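Local coordinates for protein triacylglycerol lipase (Clostridium botulinum, PDB 5AH1) that hydrolyses ester bonds as a zinc-binding alpha/beta-hydrolase of the lipase class, and is linked to the breakdown of synthetic polyesters, at residues T234-S237 with D238-P241; D302-T305 with Y306-T310; S345-I349 with G350-P354. One frame throughout, in Å; residues are numbered along the deposited sequence. Where two conformers were deposited one is given.

Contact 1: T234-S237 with D238-P241; sequences TTLS and DLMP. With K (potassium ion), chain D.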
ATOM      1  N   THR A 234      -4.338  -5.612   9.222  1.00  7.21           N
ATOM      2  CA  THR A 234      -5.731  -5.271   9.302  1.00  7.26           C
ATOM      3  C   THR A 234      -6.519  -6.495   9.721  1.00  7.04           C
ATOM      4  O   THR A 234      -6.327  -7.591   9.196  1.00  7.11           O
ATOM      5  CB  THR A 234      -6.287  -4.732   7.967  1.00  7.49           C
ATOM      6  OG1 THR A 234      -7.702  -4.682   8.094  1.00  7.87           O
ATOM      7  CG2 THR A 234      -5.886  -5.592   6.753  1.00  8.62           C
ATOM      8  N   THR A 235      -7.442  -6.291  10.654  1.00  7.27           N
ATOM      9  CA  THR A 235      -8.276  -7.398  11.104  1.00  7.78           C
ATOM     10  C   THR A 235      -9.283  -7.834  10.046  1.00  7.50           C
ATOM     11  O   THR A 235      -9.887  -8.885  10.185  1.00  8.26           O
ATOM     12  CB  THR A 235      -8.972  -7.115  12.440  1.00  8.68           C
ATOM     13  OG1 THR A 235      -9.903  -6.040  12.299  1.00  8.05           O
ATOM     14  CG2 THR A 235      -7.959  -6.826  13.542  1.00  9.55           C
ATOM     15  N   LEU A 236      -9.398  -7.085   8.955  1.00  7.95           N
ATOM     16  CA  LEU A 236     -10.188  -7.558   7.818  1.00  8.42           C
ATOM     17  C   LEU A 236      -9.602  -8.856   7.272  1.00  7.19           C
ATOM     18  O   LEU A 236     -10.338  -9.791   6.923  1.00  8.78           O
ATOM     19  CB  LEU A 236     -10.284  -6.508   6.714  1.00  9.48           C
ATOM     20  CG  LEU A 236     -11.216  -6.867   5.550  1.00 11.05           C
ATOM     21  CD1 LEU A 236     -12.640  -7.111   6.028  1.00 12.63           C
ATOM     22  CD2 LEU A 236     -11.173  -5.774   4.518  1.00 10.69           C
ATOM     23  N   SER A 237      -8.276  -8.954   7.214  1.00  7.63           N
ATOM     24  CA  SER A 237      -7.681 -10.219   6.829  1.00  8.06           C
ATOM     25  C   SER A 237      -7.898 -11.269   7.921  1.00  7.61           C
ATOM     26  O   SER A 237      -8.282 -12.404   7.621  1.00  9.00           O
ATOM     27  CB  SER A 237      -6.201 -10.098   6.496  1.00  8.80           C
ATOM     28  OG  SER A 237      -5.722 -11.402   6.216  1.00  9.34           O
ATOM     29  N   ASP A 238      -7.649 -10.919   9.179  1.00  7.43           N
ATOM     30  CA  ASP A 238      -7.801 -11.878  10.267  1.00  7.97           C
ATOM     31  C   ASP A 238      -9.181 -12.557  10.247  1.00  7.94           C
ATOM     32  O   ASP A 238      -9.293 -13.763  10.433  1.00  9.11           O
ATOM     33  CB  ASP A 238      -7.649 -11.201  11.621  1.00  9.06           C
ATOM     34  CG  ASP A 238      -6.274 -10.606  11.866  1.00 10.57           C
ATOM     35  OD1 ASP A 238      -5.405 -10.617  10.994  1.00 12.12           O
ATOM     36  OD2 ASP A 238      -6.078 -10.069  12.972  1.00 13.94           O
ATOM     37  N   LEU A 239     -10.227 -11.772  10.015  1.00  8.93           N
ATOM     38  CA  LEU A 239     -11.586 -12.229  10.220  1.00 10.68           C
ATOM     39  C   LEU A 239     -12.164 -13.010   9.021  1.00 11.15           C
ATOM     40  O   LEU A 239     -13.164 -13.711   9.182  1.00 13.56           O
ATOM     41  CB  LEU A 239     -12.517 -11.076  10.633  1.00 10.64           C
ATOM     42  CG  LEU A 239     -12.875  -9.985   9.621  1.00 10.81           C
ATOM     43  CD1 LEU A 239     -14.068 -10.374   8.759  1.00 10.95           C
ATOM     44  CD2 LEU A 239     -13.172  -8.709  10.361  1.00 11.43           C
ATOM     45  N   MET A 240     -11.535 -12.883   7.846  1.00 12.46           N
ATOM     46  CA  MET A 240     -12.020 -13.488   6.588  1.00 13.93           C
ATOM     47  C   MET A 240     -11.182 -14.680   6.152  1.00 12.30           C
ATOM     48  O   MET A 240      -9.970 -14.654   6.283  1.00 11.99           O
ATOM     49  CB  MET A 240     -11.932 -12.474   5.438  1.00 13.38           C
ATOM     50  CG  MET A 240     -12.882 -11.333   5.516  1.00 16.86           C
ATOM     51  SD  MET A 240     -12.977 -10.465   3.952  1.00 19.23           S
ATOM     52  CE  MET A 240     -14.031 -11.556   3.001  1.00 19.20           C
ATOM     53  N   PRO A 241     -11.813 -15.719   5.571  1.00 11.91           N
ATOM     54  CA  PRO A 241     -11.020 -16.669   4.784  1.00 11.55           C
ATOM     55  C   PRO A 241     -10.318 -15.938   3.643  1.00 10.90           C
ATOM     56  O   PRO A 241     -10.893 -15.023   3.047  1.00 11.39           O
ATOM     57  CB  PRO A 241     -12.075 -17.647   4.238  1.00 13.02           C
ATOM     58  CG  PRO A 241     -13.276 -17.448   5.115  1.00 13.91           C
ATOM     59  CD  PRO A 241     -13.251 -16.004   5.486  1.00 13.73           C
TER
HETATM   60  K     K D1457      -8.280 -15.087   8.316  1.00 10.14           K
HETATM   61  O   HOH W   1      -7.559 -13.707   5.031  1.00 13.49           O

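Contact 2: D302-T305 with Y306-T310; sequences DIAT and YDLST. With ZN (zinc ion), chain B.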
ATOM      1  N   ASP A 302       3.847 -16.812   2.196  1.00  6.74           N
ATOM      2  CA  ASP A 302       4.440 -15.862   1.242  1.00  7.09           C
ATOM      3  C   ASP A 302       3.419 -15.291   0.258  1.00  6.32           C
ATOM      4  O   ASP A 302       3.566 -15.442  -0.960  1.00  8.11           O
ATOM      5  CB  ASP A 302       5.577 -16.572   0.499  1.00  7.03           C
ATOM      6  CG  ASP A 302       6.420 -15.641  -0.357  1.00  6.68           C
ATOM      7  OD1 ASP A 302       6.702 -14.493   0.070  1.00  6.73           O
ATOM      8  OD2 ASP A 302       6.835 -16.085  -1.452  1.00  7.82           O
ATOM      9  N   ILE A 303       2.384 -14.643   0.786  1.00  6.53           N
ATOM     10  CA  ILE A 303       1.278 -14.131  -0.029  1.00  7.33           C
ATOM     11  C   ILE A 303       0.657 -12.920   0.692  1.00  7.45           C
ATOM     12  O   ILE A 303       0.812 -12.788   1.899  1.00  8.11           O
ATOM     13  CB  ILE A 303       0.271 -15.291  -0.307  1.00  9.52           C
ATOM     14  CG1 ILE A 303      -0.652 -14.966  -1.481  1.00 12.45           C
ATOM     15  CG2 ILE A 303      -0.466 -15.670   0.963  1.00  9.97           C
ATOM     16  CD1 ILE A 303       0.054 -14.917  -2.833  1.00 13.24           C
ATOM     17  N   ALA A 304      -0.027 -12.041  -0.036  1.00  7.00           N
ATOM     18  CA  ALA A 304      -0.470 -10.791   0.578  1.00  7.48           C
ATOM     19  C   ALA A 304      -1.433 -10.984   1.749  1.00  7.86           C
ATOM     20  O   ALA A 304      -1.376 -10.245   2.720  1.00  8.36           O
ATOM     21  CB  ALA A 304      -1.108  -9.869  -0.459  1.00  7.87           C
ATOM     22  N   THR A 305      -2.336 -11.948   1.644  1.00  8.17           N
ATOM     23  CA  THR A 305      -3.361 -12.137   2.659  1.00  8.82           C
ATOM     24  C   THR A 305      -2.746 -12.461   4.027  1.00  8.09           C
ATOM     25  O   THR A 305      -3.247 -11.997   5.061  1.00  8.59           O
ATOM     26  CB  THR A 305      -4.400 -13.189   2.188  1.00 10.43           C
ATOM     27  OG1 THR A 305      -3.736 -14.280   1.556  1.00  9.79           O
ATOM     28  CG2 THR A 305      -5.325 -12.562   1.175  1.00 10.44           C
ATOM     29  N   TYR A 306      -1.637 -13.198   4.047  1.00  8.02           N
ATOM     30  CA  TYR A 306      -0.914 -13.435   5.291  1.00  7.78           C
ATOM     31  C   TYR A 306      -0.224 -12.158   5.772  1.00  7.16           C
ATOM     32  O   TYR A 306      -0.320 -11.775   6.943  1.00  7.58           O
ATOM     33  CB  TYR A 306       0.112 -14.557   5.144  1.00  8.13           C
ATOM     34  CG  TYR A 306       0.958 -14.687   6.386  1.00  7.76           C
ATOM     35  CD1 TYR A 306       0.499 -15.369   7.503  1.00  8.93           C
ATOM     36  CD2 TYR A 306       2.203 -14.078   6.467  1.00  8.50           C
ATOM     37  CE1 TYR A 306       1.261 -15.464   8.647  1.00 10.26           C
ATOM     38  CE2 TYR A 306       2.959 -14.156   7.604  1.00  9.27           C
ATOM     39  CZ  TYR A 306       2.501 -14.849   8.692  1.00 10.69           C
ATOM     40  OH  TYR A 306       3.275 -14.909   9.831  1.00 12.86           O
ATOM     41  N   ASP A 307       0.479 -11.487   4.869  1.00  7.97           N
ATOM     42  CA  ASP A 307       1.249 -10.297   5.227  1.00  8.01           C
ATOM     43  C   ASP A 307       0.369  -9.136   5.708  1.00  7.72           C
ATOM     44  O   ASP A 307       0.844  -8.250   6.432  1.00  8.68           O
ATOM     45  CB  ASP A 307       2.110  -9.872   4.032  1.00  8.65           C
ATOM     46  CG  ASP A 307       3.490 -10.545   4.012  1.00  9.11           C
ATOM     47  OD1 ASP A 307       3.771 -11.391   4.897  1.00  7.62           O
ATOM     48  OD2 ASP A 307       4.284 -10.206   3.099  1.00 10.72           O
ATOM     49  N   LEU A 308      -0.889  -9.126   5.278  1.00  7.12           N
ATOM     50  CA  LEU A 308      -1.890  -8.150   5.700  1.00  7.46           C
ATOM     51  C   LEU A 308      -2.517  -8.438   7.046  1.00  7.04           C
ATOM     52  O   LEU A 308      -3.090  -7.537   7.655  1.00  8.01           O
ATOM     53  CB  LEU A 308      -3.003  -8.043   4.660  1.00  8.86           C
ATOM     54  CG  LEU A 308      -2.586  -7.396   3.334  1.00  9.57           C
ATOM     55  CD1 LEU A 308      -3.647  -7.618   2.277  1.00 11.18           C
ATOM     56  CD2 LEU A 308      -2.308  -5.899   3.494  1.00 10.10           C
ATOM     57  N   SER A 309      -2.456  -9.697   7.482  1.00  6.99           N
ATOM     58  CA  SER A 309      -3.047 -10.072   8.761  1.00  6.83           C
ATOM     59  C   SER A 309      -2.231  -9.472   9.898  1.00  6.88           C
ATOM     60  O   SER A 309      -1.060  -9.115   9.714  1.00  7.07           O
ATOM     61  CB  SER A 309      -3.101 -11.594   8.915  1.00  6.76           C
ATOM     62  OG  SER A 309      -1.825 -12.172   9.136  1.00  7.09           O
ATOM     63  N   THR A 310      -2.812  -9.369  11.088  1.00  7.22           N
ATOM     64  CA  THR A 310      -2.062  -8.785  12.194  1.00  6.66           C
ATOM     65  C   THR A 310      -0.862  -9.659  12.570  1.00  7.18           C
ATOM     66  O   THR A 310       0.212  -9.132  12.856  1.00  7.65           O
ATOM     67  CB  THR A 310      -2.964  -8.485  13.397  1.00  8.09           C
ATOM     68  OG1 THR A 310      -3.585  -9.683  13.868  1.00  8.74           O
ATOM     69  CG2 THR A 310      -4.040  -7.449  13.006  1.00  8.67           C
TER
HETATM   70 ZN    ZN B1455       8.178 -14.985  -2.388  1.00  8.88          ZN

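Contact 3: S345-I349 with G350-P354; sequences SVAQI and GPMNP. With K (potassium ion), chain C.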
ATOM      1  N   SER A 345     -17.637   0.286  16.185  1.00 10.19           N
ATOM      2  CA  SER A 345     -17.469   1.283  15.126  1.00 10.58           C
ATOM      3  C   SER A 345     -18.280   0.879  13.906  1.00 10.64           C
ATOM      4  O   SER A 345     -18.304  -0.293  13.522  1.00 11.88           O
ATOM      5  CB  SER A 345     -16.003   1.460  14.730  1.00 11.18           C
ATOM      6  OG  SER A 345     -15.278   2.186  15.710  1.00 12.08           O
ATOM      7  N   VAL A 346     -18.946   1.856  13.308  1.00 10.37           N
ATOM      8  CA  VAL A 346     -19.787   1.645  12.139  1.00 11.17           C
ATOM      9  C   VAL A 346     -19.495   2.689  11.078  1.00 11.13           C
ATOM     10  O   VAL A 346     -18.992   3.774  11.372  1.00 10.97           O
ATOM     11  CB  VAL A 346     -21.279   1.689  12.502  1.00 12.71           C
ATOM     12  CG1 VAL A 346     -21.583   0.603  13.496  1.00 13.42           C
ATOM     13  CG2 VAL A 346     -21.663   3.040  13.066  1.00 13.70           C
ATOM     14  N   ALA A 347     -19.789   2.361   9.828  1.00 12.35           N
ATOM     15  CA  ALA A 347     -19.545   3.296   8.734  1.00 14.01           C
ATOM     16  C   ALA A 347     -20.262   4.623   8.929  1.00 14.43           C
ATOM     17  O   ALA A 347     -21.434   4.647   9.325  1.00 15.74           O
ATOM     18  CB  ALA A 347     -20.008   2.677   7.436  1.00 14.54           C
ATOM     19  N   GLN A 348     -19.560   5.724   8.656  1.00 13.85           N
ATOM     20  CA  GLN A 348     -20.193   7.030   8.502  1.00 15.10           C
ATOM     21  C   GLN A 348     -20.872   7.099   7.145  1.00 14.65           C
ATOM     22  O   GLN A 348     -20.234   6.934   6.110  1.00 14.83           O
ATOM     23  CB  GLN A 348     -19.167   8.164   8.555  1.00 15.92           C
ATOM     24  CG  GLN A 348     -18.427   8.347   9.871  1.00 17.88           C
ATOM     25  CD  GLN A 348     -17.336   9.393   9.745  1.00 19.22           C
ATOM     26  OE1 GLN A 348     -16.178   9.076   9.517  1.00 18.76           O
ATOM     27  NE2 GLN A 348     -17.716  10.647   9.853  1.00 21.33           N
ATOM     28  N   ILE A 349     -22.170   7.362   7.157  0.58 15.57           N
ATOM     29  CA  ILE A 349     -22.936   7.493   5.929  0.58 16.57           C
ATOM     30  C   ILE A 349     -22.597   8.822   5.265  0.58 16.65           C
ATOM     31  O   ILE A 349     -22.785   9.886   5.857  0.58 18.13           O
ATOM     32  CB  ILE A 349     -24.447   7.407   6.215  0.58 18.07           C
ATOM     33  CG1 ILE A 349     -24.761   6.151   7.037  0.58 19.05           C
ATOM     34  CG2 ILE A 349     -25.248   7.429   4.913  0.58 18.70           C
ATOM     35  CD1 ILE A 349     -24.274   4.855   6.408  0.58 19.26           C
ATOM     36  N   GLY A 350     -22.094   8.752   4.035  1.00 15.43           N
ATOM     37  CA  GLY A 350     -21.612   9.920   3.325  1.00 14.82           C
ATOM     38  C   GLY A 350     -20.153   9.685   2.991  1.00 14.02           C
ATOM     39  O   GLY A 350     -19.807   9.373   1.848  1.00 15.66           O
ATOM     40  N   PRO A 351     -19.279   9.783   3.998  1.00 13.90           N
ATOM     41  CA  PRO A 351     -17.849   9.571   3.759  1.00 13.57           C
ATOM     42  C   PRO A 351     -17.473   8.157   3.313  1.00 12.55           C
ATOM     43  O   PRO A 351     -16.568   8.000   2.506  1.00 13.26           O
ATOM     44  CB  PRO A 351     -17.223   9.892   5.124  1.00 15.47           C
ATOM     45  CG  PRO A 351     -18.206  10.799   5.780  1.00 17.04           C
ATOM     46  CD  PRO A 351     -19.535  10.295   5.355  1.00 15.78           C
ATOM     47  N   MET A 352     -18.142   7.136   3.839  0.81 11.84           N
ATOM     48  CA  MET A 352     -17.767   5.749   3.540  0.81 11.87           C
ATOM     49  C   MET A 352     -18.435   5.215   2.282  0.81 11.72           C
ATOM     50  O   MET A 352     -19.656   5.211   2.177  0.81 12.72           O
ATOM     51  CB  MET A 352     -18.129   4.834   4.718  0.81 12.25           C
ATOM     52  CG  MET A 352     -17.633   3.401   4.576  0.81 12.23           C
ATOM     53  SD  MET A 352     -15.869   3.206   4.862  0.81 11.10           S
ATOM     54  CE  MET A 352     -15.824   3.224   6.645  0.81 11.32           C
ATOM     55  N   ASN A 353     -17.630   4.749   1.337  1.00 11.71           N
ATOM     56  CA  ASN A 353     -18.144   4.068   0.165  1.00 12.60           C
ATOM     57  C   ASN A 353     -19.053   2.925   0.630  1.00 12.01           C
ATOM     58  O   ASN A 353     -18.646   2.137   1.472  1.00 12.09           O
ATOM     59  CB  ASN A 353     -16.964   3.492  -0.613  1.00 13.24           C
ATOM     60  CG  ASN A 353     -17.342   2.984  -1.995  1.00 14.97           C
ATOM     61  OD1 ASN A 353     -18.430   2.446  -2.201  1.00 15.82           O
ATOM     62  ND2 ASN A 353     -16.420   3.117  -2.943  1.00 15.52           N
ATOM     63  N   PRO A 354     -20.290   2.839   0.109  1.00 11.74           N
ATOM     64  CA  PRO A 354     -21.185   1.742   0.521  1.00 12.05           C
ATOM     65  C   PRO A 354     -20.584   0.337   0.355  1.00 12.49           C
ATOM     66  O   PRO A 354     -20.947  -0.568   1.105  1.00 12.35           O
ATOM     67  CB  PRO A 354     -22.412   1.951  -0.370  1.00 13.56           C
ATOM     68  CG  PRO A 354     -22.413   3.439  -0.609  1.00 14.91           C
ATOM     69  CD  PRO A 354     -20.983   3.802  -0.770  1.00 13.68           C
TER
HETATM   70  K     K C1456     -15.950   7.750   0.177  1.00 12.62           K
HETATM   71  O   HOH W   2     -18.385   7.790   0.082  1.00 16.39           O
HETATM   72  O   HOH W   3     -16.462   6.550  -1.879  1.00 16.11           O
HETATM   73  O   HOH W   4     -16.079   9.861  -1.261  1.00 21.68           O

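Contact 1: T234-S237 with D238-P241
Asp238 lies back across Thr235 within the short helix 235-239, and Leu236 runs alongside Met240, just past the helix end. The carboxylate of Asp238 folds over the first turn, its CG anti to the carbonyl carbon (chi1 -64°), which brings OD2 within 3.8 Å of Thr235 CG2. An acid suits this place because OD2 accepts a hydrogen bond from Thr310 and forms a salt bridge with Arg368. Leu236 CD1 lies 4.0 Å from Met240 SD, an apolar pairing fit for a buried face. The helix opens with a cap: Thr234 OG1, which also bonds to Val386 O, accepts from Leu236 N at 3.1 Å. Leu239 N donates to Thr235 O at 2.9 Å. At the C-terminal end three backbone carbonyls turn toward a potassium ion, Ser237 O at 2.8 Å and the oxygens of Asp238 and Met240 both at 2.7 Å. Pro241 has no N-H to offer Ser237 O, which accepts instead from Met240 N, above its carbonyl plane, and suits the cation. A water donates to Ser237 OG and Met240 O, while Ser237 OG also bonds to Thr305 O. Helix 357-363 packs on Thr235 and Leu236, and helix 242-257 on Ser237 and Met240.

Contact 2: D302-T305 with Y306-T310
A zinc site of two aspartates and two histidines in this alpha/beta-hydrolase leads, through Asp302, into the short helix 304-308, which begins two residues after that ligand and is held by the backbone bonds that Ile303 and Ala304 make with Asp307 and Leu308. Ile303 is the N-cap residue, and its carbonyl oxygen receives Asp307 N at 3.3 Å in a nearly straight bond (169° at the hydrogen), the donor lying in the carbonyl plane; Tyr306 N adds a weak bond to the same oxygen. Ala304 O then takes Leu308 N at 2.8 Å. Leu308 leans back over this carbonyl, its CG 3.2 Å from Ala304 O, and its CD1 reaches 4.4 Å from Ala304 CB. The small alanine and the branched leucine suit a buried face, since both also meet Met183 of helix 183-197. On another side, Ile303 CG2 approaches Tyr306 CB, while the tyrosine ring runs outward, with CG anti to the backbone N (chi1 174°), and its hydroxyl bonds to Glu315. Asp307, partly exposed, turns its carboxylate to Asn128 N.

Just before the helix, Asp302 OD2 binds the zinc ion at 2.0 Å, completing a site with Asp130, His150 and His156, and OD1 is held by Ser127 OG, a second-shell bond that probably steadies the carboxylate. Carboxylate oxygen and imidazole nitrogen are common protein donors to zinc.

The helix closes where Ser309 begins the next one, 310-317. Ser309 OG caps that helix by hydrogen bonding Gly312 N; a short hydroxyl that can both accept and donate lets it bond Tyr306 O too. Tyr306 O is gripped twice by this one residue: Ser309 N donates at 3.0 Å, and Ser309 OG donates at 2.7 Å in the carbonyl plane, on a lone pair.

Contact 3: S345-I349 with G350-P354
Gln348 and Pro351 meet across the tight turn that follows strand 345-347, their side chains crossing at about a right angle. From the glutamine backbone, CB touches the proline ring first, 3.9 Å from both Pro351 CD and CG. CG, anti to the carbonyl carbon (chi1 -64°), stands off the ring; the chain runs on extended, and the amide brings NE2 back to 4.1 Å from Pro351 CG. There NE2 gives its hydrogen bond to Asn423 OD1, so a long amide suits the place: CB rests on the ring and the tip ties to another loop. The turn is closed by Met352 N, which donates to Gln348 O at 3.1 Å (155° at the hydrogen). In one of the two conformers of Met352, Ala347 CB packs on its CG at 3.8 Å. Gly350 has backbone angles at which a CB would collide with Ile349 O, so glycine is called for. Pro351 O binds a potassium ion at 2.4 Å, with three waters and Asp425 and Asp428 among the other ligands; one of those waters also donates to Gly350 O. The negative charge of the two aspartates is probably partly balanced by the cation, while the neutral carbonyl of Pro351 contributes its dipole.

In the fold
The three contacts follow one another along the chain of a single alpha/beta-hydrolase domain. Contacts 1 and 2 are neighbours, their centres 10 Å apart: helices 235-239 and 304-308 lie together, and Thr234 N probably bonds to Leu308 O at 2.8 Å. Helix 304-308, with Asp302 of the zinc site two residues before its start, thus packs against the potassium-bearing helix 235-239. Contact 3 stands apart, its centre 19 Å from contact 1 and 25 Å from contact 2; it includes strand 345-347 of the small antiparallel pair with 336-338, and the loop after it. Helix 357-363 touches both contacts 1 and 3, a packing element that they share.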